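Local coordinates for Alpha/beta hydrolase fold protein (Chitinophaga pinensis, PDB 4PW0) that probably acts as a hydrolase of the alpha/beta hydrolase fold, at residues F42-W52 / I68-L76; A136-P147 / I207-F217. All blocks are in the same frame, centred on the assembly; numbering follows the deposited sequence. Where two conformers were deposited one is given.

Interaction 1: residues F42-W52 / I68-L76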
loop_
_atom_site.group_PDB
_atom_site.type_symbol
_atom_site.label_atom_id
_atom_site.label_comp_id
_atom_site.label_asym_id
_atom_site.label_seq_id
_atom_site.Cartn_x
_atom_site.Cartn_y
_atom_site.Cartn_z
ATOM N N PHE A 42 11.754 14.742 -7.684
ATOM C CA PHE A 42 12.694 14.391 -8.739
ATOM C C PHE A 42 11.959 13.719 -9.882
ATOM O O PHE A 42 11.292 12.712 -9.681
ATOM C CB PHE A 42 13.814 13.475 -8.227
ATOM C CG PHE A 42 14.627 14.072 -7.102
ATOM C CD1 PHE A 42 14.129 14.127 -5.814
ATOM C CD2 PHE A 42 15.910 14.549 -7.340
ATOM C CE1 PHE A 42 14.875 14.661 -4.762
ATOM C CE2 PHE A 42 16.650 15.091 -6.293
ATOM C CZ PHE A 42 16.127 15.171 -5.028
ATOM N N GLN A 43 12.075 14.312 -11.053
ATOM C CA GLN A 43 11.176 14.027 -12.192
ATOM C C GLN A 43 11.550 12.806 -13.036
ATOM O O GLN A 43 12.682 12.298 -12.988
ATOM C CB GLN A 43 11.087 15.302 -13.050
ATOM C CG GLN A 43 10.046 15.375 -14.155
ATOM C CD GLN A 43 8.639 15.118 -13.696
ATOM O OE1 GLN A 43 8.291 14.031 -13.183
ATOM N NE2 GLN A 43 7.798 16.156 -13.803
ATOM N N HIS A 44 10.576 12.343 -13.821
ATOM C CA HIS A 44 10.768 11.237 -14.765
ATOM C C HIS A 44 11.515 11.557 -16.027
ATOM O O HIS A 44 11.796 12.720 -16.300
ATOM C CB HIS A 44 9.379 10.669 -15.128
ATOM C CG HIS A 44 8.543 11.530 -16.046
ATOM N ND1 HIS A 44 8.741 11.580 -17.402
ATOM C CD2 HIS A 44 7.447 12.292 -15.818
ATOM C CE1 HIS A 44 7.844 12.381 -17.960
ATOM N NE2 HIS A 44 7.030 12.793 -17.030
ATOM N N PHE A 45 11.734 10.527 -16.872
ATOM C CA PHE A 45 12.442 10.634 -18.201
ATOM C C PHE A 45 11.727 11.564 -19.157
ATOM O O PHE A 45 10.597 11.345 -19.496
ATOM C CB PHE A 45 12.512 9.240 -18.840
ATOM C CG PHE A 45 13.062 9.173 -20.248
ATOM C CD1 PHE A 45 14.319 9.665 -20.557
ATOM C CD2 PHE A 45 12.361 8.562 -21.248
ATOM C CE1 PHE A 45 14.807 9.563 -21.849
ATOM C CE2 PHE A 45 12.825 8.479 -22.545
ATOM C CZ PHE A 45 14.081 8.978 -22.859
ATOM N N THR A 46 12.432 12.598 -19.583
ATOM C CA THR A 46 11.978 13.687 -20.465
ATOM C C THR A 46 11.080 14.704 -19.763
ATOM O O THR A 46 10.732 15.712 -20.382
ATOM C CB THR A 46 11.302 13.272 -21.777
ATOM O OG1 THR A 46 9.910 12.934 -21.542
ATOM C CG2 THR A 46 12.021 12.153 -22.450
ATOM N N GLY A 47 10.697 14.472 -18.521
ATOM C CA GLY A 47 9.747 15.379 -17.860
ATOM C C GLY A 47 10.357 16.690 -17.464
ATOM O O GLY A 47 11.527 16.762 -17.095
ATOM N N THR A 48 9.516 17.711 -17.480
ATOM C CA THR A 48 9.878 19.066 -17.025
ATOM C C THR A 48 8.970 19.450 -15.881
ATOM O O THR A 48 8.242 18.635 -15.331
ATOM C CB THR A 48 9.767 20.069 -18.196
ATOM O OG1 THR A 48 8.387 20.215 -18.550
ATOM C CG2 THR A 48 10.607 19.587 -19.392
ATOM N N LEU A 49 9.043 20.716 -15.462
ATOM C CA LEU A 49 8.267 21.150 -14.353
ATOM C C LEU A 49 6.758 20.909 -14.556
ATOM O O LEU A 49 6.027 20.621 -13.585
ATOM C CB LEU A 49 8.463 22.639 -14.056
ATOM C CG LEU A 49 9.865 23.002 -13.561
ATOM C CD1 LEU A 49 10.104 24.506 -13.688
ATOM C CD2 LEU A 49 10.063 22.570 -12.110
ATOM N N ASP A 50 6.326 21.016 -15.825
ATOM C CA ASP A 50 4.940 20.948 -16.243
ATOM C C ASP A 50 4.399 19.493 -16.403
ATOM O O ASP A 50 3.219 19.291 -16.725
ATOM C CB ASP A 50 4.772 21.726 -17.572
ATOM C CG ASP A 50 5.114 23.210 -17.458
ATOM O OD1 ASP A 50 4.907 23.847 -16.372
ATOM O OD2 ASP A 50 5.612 23.699 -18.522
ATOM N N ASN A 51 5.292 18.512 -16.211
ATOM C CA ASN A 51 4.863 17.091 -16.235
ATOM C C ASN A 51 4.443 16.586 -14.881
ATOM O O ASN A 51 3.931 15.470 -14.746
ATOM C CB ASN A 51 5.971 16.240 -16.815
ATOM C CG ASN A 51 6.156 16.505 -18.296
ATOM O OD1 ASN A 51 6.999 17.306 -18.734
ATOM N ND2 ASN A 51 5.287 15.867 -19.102
ATOM N N TRP A 52 4.651 17.380 -13.813
ATOM C CA TRP A 52 4.105 17.044 -12.515
ATOM C C TRP A 52 2.584 17.173 -12.512
ATOM O O TRP A 52 2.046 18.157 -13.040
ATOM C CB TRP A 52 4.717 17.893 -11.391
ATOM C CG TRP A 52 6.145 17.577 -11.111
ATOM C CD1 TRP A 52 7.251 18.340 -11.459
ATOM C CD2 TRP A 52 6.649 16.424 -10.448
ATOM N NE1 TRP A 52 8.405 17.699 -11.082
ATOM C CE2 TRP A 52 8.064 16.540 -10.427
ATOM C CE3 TRP A 52 6.060 15.298 -9.855
ATOM C CZ2 TRP A 52 8.884 15.540 -9.901
ATOM C CZ3 TRP A 52 6.870 14.331 -9.308
ATOM C CH2 TRP A 52 8.276 14.453 -9.341
ATOM N N ILE A 68 9.710 21.492 -6.739
ATOM C CA ILE A 68 9.909 20.834 -8.027
ATOM C C ILE A 68 10.986 21.588 -8.762
ATOM O O ILE A 68 11.065 22.839 -8.657
ATOM C CB ILE A 68 8.610 20.696 -8.858
ATOM C CG1 ILE A 68 7.848 22.037 -9.003
ATOM C CG2 ILE A 68 7.706 19.613 -8.256
ATOM C CD1 ILE A 68 6.715 21.995 -10.001
ATOM N N PHE A 69 11.855 20.892 -9.459
ATOM C CA PHE A 69 12.966 21.517 -10.151
ATOM C C PHE A 69 13.345 20.822 -11.420
ATOM O O PHE A 69 13.120 19.606 -11.567
ATOM C CB PHE A 69 14.198 21.654 -9.219
ATOM C CG PHE A 69 14.965 20.374 -9.004
ATOM C CD1 PHE A 69 14.468 19.361 -8.172
ATOM C CD2 PHE A 69 16.166 20.186 -9.614
ATOM C CE1 PHE A 69 15.184 18.187 -8.003
ATOM C CE2 PHE A 69 16.900 19.023 -9.449
ATOM C CZ PHE A 69 16.401 18.008 -8.636
ATOM N N ASP A 70 13.994 21.556 -12.321
ATOM C CA ASP A 70 14.636 20.984 -13.472
ATOM C C ASP A 70 16.100 20.747 -13.143
ATOM O O ASP A 70 16.851 21.694 -12.773
ATOM C CB ASP A 70 14.541 21.854 -14.690
ATOM C CG ASP A 70 13.175 21.898 -15.341
ATOM O OD1 ASP A 70 12.458 20.873 -15.343
ATOM O OD2 ASP A 70 12.814 23.004 -15.906
ATOM N N ASN A 71 16.545 19.510 -13.214
ATOM C CA ASN A 71 17.953 19.214 -13.022
ATOM C C ASN A 71 18.772 19.837 -14.193
ATOM O O ASN A 71 18.220 20.310 -15.179
ATOM C CB ASN A 71 18.129 17.702 -12.856
ATOM C CG ASN A 71 19.306 17.330 -11.959
ATOM O OD1 ASN A 71 20.337 18.034 -11.897
ATOM N ND2 ASN A 71 19.157 16.222 -11.212
ATOM N N LYS A 72 20.111 19.791 -14.092
ATOM C CA LYS A 72 21.003 20.488 -14.998
ATOM C C LYS A 72 20.678 20.109 -16.442
ATOM O O LYS A 72 20.522 18.935 -16.794
ATOM C CB LYS A 72 22.439 20.106 -14.665
ATOM C CG LYS A 72 23.464 20.811 -15.553
ATOM C CD LYS A 72 24.894 20.401 -15.213
ATOM C CE LYS A 72 25.358 20.965 -13.898
ATOM N NZ LYS A 72 26.797 20.563 -13.677
ATOM N N GLY A 73 20.502 21.130 -17.277
ATOM C CA GLY A 73 20.236 20.970 -18.681
ATOM C C GLY A 73 18.805 20.699 -19.103
ATOM O O GLY A 73 18.493 20.705 -20.277
ATOM N N VAL A 74 17.964 20.388 -18.137
ATOM C CA VAL A 74 16.573 20.004 -18.433
ATOM C C VAL A 74 15.699 21.258 -18.480
ATOM O O VAL A 74 15.687 22.030 -17.539
ATOM C CB VAL A 74 16.052 19.045 -17.350
ATOM C CG1 VAL A 74 14.600 18.654 -17.631
ATOM C CG2 VAL A 74 16.914 17.815 -17.303
ATOM N N GLY A 75 14.937 21.435 -19.555
ATOM C CA GLY A 75 13.945 22.510 -19.599
ATOM C C GLY A 75 14.635 23.860 -19.461
ATOM O O GLY A 75 15.683 24.097 -20.094
ATOM N N LEU A 76 14.091 24.669 -18.564
ATOM C CA LEU A 76 14.640 26.032 -18.340
ATOM C C LEU A 76 15.934 26.041 -17.517
ATOM O O LEU A 76 16.550 27.108 -17.353
ATOM C CB LEU A 76 13.585 26.915 -17.690
ATOM C CG LEU A 76 12.538 27.452 -18.651
ATOM C CD1 LEU A 76 11.329 27.910 -17.828
ATOM C CD2 LEU A 76 13.112 28.540 -19.574
HETATM O O HOH W 1 14.021 16.759 -11.014
HETATM O O HOH W 2 12.320 18.227 -14.781
HETATM O O HOH W 3 11.280 18.067 -9.934
HETATM O O HOH W 4 10.530 18.922 -12.717
#
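The backbone oxygen of F69, whose ring touches F42, is gripped by two waters. F69 O accepts from water 1, which takes the proton of Q43 N, and from water 4, which W52 NE1 reaches at 2.9 Å. Water 3 also accepts from F69 N, so water links the two backbones. The indole of W52 is sandwiched: Q43 NE2 lies above one face, and on the other I68 CG2 sits 3.5 Å from the centre of the five-membered ring in a CH-pi contact. In I68 the first torsion turns CG2 anti to the carbonyl carbon, toward that ring, while CG1 meets L49 CD2 at 3.9 Å. A serine in place of W52 would probably leave I68 CG2 facing a gap, water 4 without its indole donor, and the Q43 amide without the ring face beside it. That amide is itself held by its bond from Q43 NE2 to T48 O, 2.9 Å long. D70 OD1 shares water 2 with G47 O, while L49 CG covers the carboxylate. At G75, just after the turn 71-74, phi is positive and a CB would strike D70 OD2, so glycine suits the place. The edge of F69 meets the face of F42, planes at 88°. Apolar side chains thus pack alongside water-linked backbone, consistent with a well-held loop, which in this family commonly borders the oxyanion hole.

Interaction 2: residues A136-P147 / I207-F217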
loop_
_atom_site.group_PDB
_atom_site.type_symbol
_atom_site.label_atom_id
_atom_site.label_comp_id
_atom_site.label_asym_id
_atom_site.label_seq_id
_atom_site.Cartn_x
_atom_site.Cartn_y
_atom_site.Cartn_z
ATOM N N ALA A 136 13.183 1.171 -9.768
ATOM C CA ALA A 136 13.794 -0.158 -9.689
ATOM C C ALA A 136 15.181 0.045 -9.102
ATOM O O ALA A 136 15.750 1.130 -9.225
ATOM C CB ALA A 136 13.896 -0.814 -11.070
ATOM N N PRO A 137 15.719 -1.019 -8.490
ATOM C CA PRO A 137 17.114 -0.914 -8.034
ATOM C C PRO A 137 18.133 -0.945 -9.193
ATOM O O PRO A 137 17.804 -1.351 -10.309
ATOM C CB PRO A 137 17.284 -2.138 -7.184
ATOM C CG PRO A 137 16.153 -3.024 -7.428
ATOM C CD PRO A 137 15.135 -2.357 -8.260
ATOM N N GLN A 138 19.362 -0.568 -8.874
ATOM C CA GLN A 138 20.462 -0.726 -9.801
ATOM C C GLN A 138 20.551 -2.176 -10.289
ATOM O O GLN A 138 20.351 -3.118 -9.535
ATOM C CB GLN A 138 21.796 -0.409 -9.145
ATOM C CG GLN A 138 22.036 1.023 -8.767
ATOM C CD GLN A 138 23.386 1.233 -8.143
ATOM O OE1 GLN A 138 23.807 0.442 -7.304
ATOM N NE2 GLN A 138 24.045 2.306 -8.494
ATOM N N GLY A 139 20.960 -2.321 -11.546
ATOM C CA GLY A 139 21.372 -3.611 -12.075
ATOM C C GLY A 139 20.303 -4.458 -12.709
ATOM O O GLY A 139 20.550 -5.559 -13.192
ATOM N N VAL A 140 19.073 -3.956 -12.755
ATOM C CA VAL A 140 17.981 -4.794 -13.221
ATOM C C VAL A 140 18.015 -5.020 -14.723
ATOM O O VAL A 140 18.222 -4.091 -15.517
ATOM C CB VAL A 140 16.620 -4.192 -12.815
ATOM C CG1 VAL A 140 16.407 -4.356 -11.313
ATOM C CG2 VAL A 140 16.424 -2.733 -13.266
ATOM N N LYS A 141 17.770 -6.267 -15.124
ATOM C CA LYS A 141 17.865 -6.669 -16.513
ATOM C C LYS A 141 16.844 -5.983 -17.414
ATOM O O LYS A 141 17.081 -5.783 -18.600
ATOM C CB LYS A 141 17.737 -8.198 -16.614
ATOM C CG LYS A 141 18.707 -9.003 -15.762
ATOM C CD LYS A 141 20.170 -8.649 -16.001
ATOM C CE LYS A 141 21.084 -9.700 -15.393
ATOM N NZ LYS A 141 22.449 -9.140 -15.255
ATOM N N VAL A 142 15.686 -5.619 -16.875
ATOM C CA VAL A 142 14.640 -5.031 -17.713
ATOM C C VAL A 142 15.142 -3.739 -18.374
ATOM O O VAL A 142 14.721 -3.416 -19.474
ATOM C CB VAL A 142 13.333 -4.778 -16.909
ATOM C CG1 VAL A 142 13.534 -3.724 -15.837
ATOM C CG2 VAL A 142 12.161 -4.413 -17.815
ATOM N N LEU A 143 16.030 -3.004 -17.707
ATOM C CA LEU A 143 16.496 -1.744 -18.249
ATOM C C LEU A 143 17.507 -1.948 -19.379
ATOM O O LEU A 143 17.782 -1.011 -20.102
ATOM C CB LEU A 143 17.104 -0.871 -17.160
ATOM C CG LEU A 143 16.040 -0.295 -16.200
ATOM C CD1 LEU A 143 16.712 0.415 -15.060
ATOM C CD2 LEU A 143 15.056 0.647 -16.922
ATOM N N HIS A 144 18.033 -3.171 -19.550
ATOM C CA HIS A 144 18.923 -3.400 -20.689
ATOM C C HIS A 144 18.199 -3.163 -21.993
ATOM O O HIS A 144 18.827 -2.832 -23.014
ATOM C CB HIS A 144 19.467 -4.837 -20.680
ATOM C CG HIS A 144 20.272 -5.188 -19.470
ATOM N ND1 HIS A 144 20.937 -6.389 -19.349
ATOM C CD2 HIS A 144 20.460 -4.537 -18.303
ATOM C CE1 HIS A 144 21.542 -6.430 -18.181
ATOM N NE2 HIS A 144 21.247 -5.330 -17.516
ATOM N N THR A 145 16.886 -3.339 -21.994
ATOM C CA THR A 145 16.064 -3.117 -23.180
ATOM C C THR A 145 15.273 -1.822 -23.200
ATOM O O THR A 145 14.408 -1.607 -24.035
ATOM C CB THR A 145 15.171 -4.289 -23.478
ATOM O OG1 THR A 145 14.341 -4.547 -22.377
ATOM C CG2 THR A 145 16.055 -5.546 -23.908
ATOM N N PHE A 146 15.625 -0.930 -22.282
ATOM C CA PHE A 146 15.010 0.388 -22.246
ATOM C C PHE A 146 15.147 1.124 -23.585
ATOM O O PHE A 146 14.169 1.695 -24.031
ATOM C CB PHE A 146 15.571 1.224 -21.075
ATOM C CG PHE A 146 15.019 2.590 -21.015
ATOM C CD1 PHE A 146 13.777 2.789 -20.526
ATOM C CD2 PHE A 146 15.766 3.709 -21.407
ATOM C CE1 PHE A 146 13.240 4.048 -20.443
ATOM C CE2 PHE A 146 15.229 4.966 -21.315
ATOM C CZ PHE A 146 13.947 5.140 -20.848
ATOM N N PRO A 147 16.337 1.078 -24.232
ATOM C CA PRO A 147 16.384 1.759 -25.537
ATOM C C PRO A 147 15.376 1.231 -26.555
ATOM O O PRO A 147 14.820 2.027 -27.313
ATOM C CB PRO A 147 17.842 1.541 -25.992
ATOM C CG PRO A 147 18.611 1.398 -24.725
ATOM C CD PRO A 147 17.660 0.578 -23.840
ATOM N N ILE A 207 19.582 6.006 -17.779
ATOM C CA ILE A 207 18.606 5.022 -17.358
ATOM C C ILE A 207 19.058 3.625 -17.767
ATOM O O ILE A 207 18.997 2.660 -16.985
ATOM C CB ILE A 207 17.243 5.347 -17.955
ATOM C CG1 ILE A 207 16.674 6.598 -17.313
ATOM C CG2 ILE A 207 16.272 4.194 -17.810
ATOM C CD1 ILE A 207 15.562 7.230 -18.112
ATOM N N THR A 208 19.549 3.502 -18.984
ATOM C CA THR A 208 20.034 2.203 -19.457
ATOM C C THR A 208 21.184 1.709 -18.584
ATOM O O THR A 208 21.215 0.527 -18.183
ATOM C CB THR A 208 20.463 2.318 -20.949
ATOM O OG1 THR A 208 19.355 2.805 -21.740
ATOM C CG2 THR A 208 20.871 0.946 -21.489
ATOM N N ASN A 209 22.119 2.595 -18.298
ATOM C CA ASN A 209 23.254 2.211 -17.475
ATOM C C ASN A 209 22.972 1.946 -16.013
ATOM O O ASN A 209 23.677 1.152 -15.385
ATOM C CB ASN A 209 24.429 3.173 -17.659
ATOM C CG ASN A 209 25.193 2.892 -18.929
ATOM O OD1 ASN A 209 25.271 1.767 -19.408
ATOM N ND2 ASN A 209 25.725 3.911 -19.497
ATOM N N TRP A 210 21.914 2.539 -15.468
ATOM C CA TRP A 210 21.460 2.158 -14.129
ATOM C C TRP A 210 21.199 0.655 -14.110
ATOM O O TRP A 210 21.493 0.002 -13.108
ATOM C CB TRP A 210 20.197 2.950 -13.764
ATOM C CG TRP A 210 19.640 2.700 -12.402
ATOM C CD1 TRP A 210 18.569 1.922 -12.091
ATOM C CD2 TRP A 210 20.088 3.263 -11.169
ATOM N NE1 TRP A 210 18.327 1.970 -10.744
ATOM C CE2 TRP A 210 19.220 2.808 -10.160
ATOM C CE3 TRP A 210 21.128 4.114 -10.813
ATOM C CZ2 TRP A 210 19.343 3.205 -8.835
ATOM C CZ3 TRP A 210 21.244 4.504 -9.489
ATOM C CH2 TRP A 210 20.345 4.060 -8.525
ATOM N N GLY A 211 20.644 0.122 -15.201
ATOM C CA GLY A 211 20.406 -1.314 -15.298
ATOM C C GLY A 211 21.618 -2.130 -15.701
ATOM O O GLY A 211 21.835 -3.244 -15.209
ATOM N N LYS A 212 22.423 -1.603 -16.618
ATOM C CA LYS A 212 23.541 -2.403 -17.130
ATOM C C LYS A 212 24.701 -2.531 -16.186
ATOM O O LYS A 212 25.397 -3.569 -16.207
ATOM C CB LYS A 212 24.051 -1.813 -18.429
ATOM C CG LYS A 212 23.073 -1.987 -19.584
ATOM C CD LYS A 212 23.646 -1.463 -20.897
ATOM C CE LYS A 212 24.758 -2.381 -21.422
ATOM N NZ LYS A 212 25.392 -1.771 -22.634
ATOM N N LYS A 213 24.970 -1.500 -15.415
ATOM C CA LYS A 213 26.136 -1.488 -14.557
ATOM C C LYS A 213 25.890 -2.309 -13.299
ATOM O O LYS A 213 24.799 -2.312 -12.771
ATOM C CB LYS A 213 26.595 -0.078 -14.200
ATOM C CG LYS A 213 27.017 0.776 -15.410
ATOM C CD LYS A 213 28.325 0.373 -16.028
ATOM C CE LYS A 213 28.751 1.320 -17.156
ATOM N NZ LYS A 213 28.817 2.709 -16.643
ATOM N N THR A 214 26.932 -2.993 -12.810
ATOM C CA THR A 214 26.829 -3.710 -11.574
ATOM C C THR A 214 26.460 -2.737 -10.452
ATOM O O THR A 214 26.967 -1.610 -10.420
ATOM C CB THR A 214 28.181 -4.367 -11.194
ATOM O OG1 THR A 214 28.861 -4.876 -12.354
ATOM C CG2 THR A 214 27.921 -5.458 -10.220
ATOM N N PRO A 215 25.607 -3.175 -9.498
ATOM C CA PRO A 215 25.291 -2.251 -8.395
ATOM C C PRO A 215 26.550 -1.755 -7.669
ATOM O O PRO A 215 27.553 -2.513 -7.492
ATOM C CB PRO A 215 24.440 -3.105 -7.476
ATOM C CG PRO A 215 23.743 -4.025 -8.405
ATOM C CD PRO A 215 24.806 -4.402 -9.404
ATOM N N SER A 216 26.497 -0.507 -7.241
ATOM C CA SER A 216 27.606 0.165 -6.583
ATOM C C SER A 216 27.375 0.369 -5.094
ATOM O O SER A 216 28.269 0.858 -4.375
ATOM C CB SER A 216 27.882 1.498 -7.259
ATOM O OG SER A 216 26.795 2.436 -7.143
ATOM N N PHE A 217 26.177 0.040 -4.625
ATOM C CA PHE A 217 25.878 0.078 -3.200
ATOM C C PHE A 217 24.791 -0.933 -2.903
ATOM O O PHE A 217 24.100 -1.418 -3.799
ATOM C CB PHE A 217 25.477 1.498 -2.754
ATOM C CG PHE A 217 24.155 1.957 -3.303
ATOM C CD1 PHE A 217 24.068 2.585 -4.552
ATOM C CD2 PHE A 217 22.991 1.770 -2.575
ATOM C CE1 PHE A 217 22.848 2.991 -5.051
ATOM C CE2 PHE A 217 21.792 2.188 -3.090
ATOM C CZ PHE A 217 21.722 2.803 -4.309
HETATM O O HOH W 5 22.032 -0.807 -5.523
#
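Q138 CG lies over one face of the W210 indole, 3.4 Å from the centre of the six-membered ring, while A136 O and L143 CD1 meet its edge. The indole also stacks on F114 of helix 111-122. F146 carries I207 CG2 over the centre of one face at 3.6 Å, and F45 meets the F146 ring edge to face. The H144 imidazole has K141 CA over one face and G211 O at its edge.

With CG anti to the backbone N (chi1 -178°), W210 reaches across to the residue just before the turn 137-140, where NE1 donates to A136 O at 3.1 Å from above the carbonyl plane; Q117 NE2 donates to the same oxygen. The extended chain of Q138 then passes over the ring and spends its amide on S216: Q138 OE1 takes the proton of S216 N at 2.9 Å, and Q138 NE2 gives one to S216 OG at 3.1 Å, nearly in the amide plane. A glutamine suits this place because it offers an acceptor and a donor at once; water 5 further links Q138 OE1 to F217 O.

The last turn of helix 197-212 is met from the other segment. G139 N binds W210 O in its carbonyl plane at 2.8 Å, and H144 NE2 approaches G211 O from above its plane at 3.2 Å. A side chain at G211 would collide with L143 CB and V140 O, so glycine lets the backbones come close. Carbonyls at the helix end thus find donors in the 136-147 loop, whose backbone and imidazole N-H groups would probably offset the partial negative charge there.

In the fold
Interaction 1 is wholly buried, its centre about 9 Å from that of the chain, and joins the loops at the ends of neighbouring parallel strands 39-42 and 66-69. Interaction 2 lies farther out, its centre about 17 Å from that of the chain and partly exposed, and ties the end of helix 197-212 to the loop leading into helix 146-154. Water carries much of the polar traffic in the first; direct hydrogen bonds carry it in the second. They meet through F45, which packs on both I207 and F146, so the loop after strand 39-42 touches the helical layer. Nearby S110, D234 and H262 form a probable catalytic triad, with S110 on a nucleophile elbow.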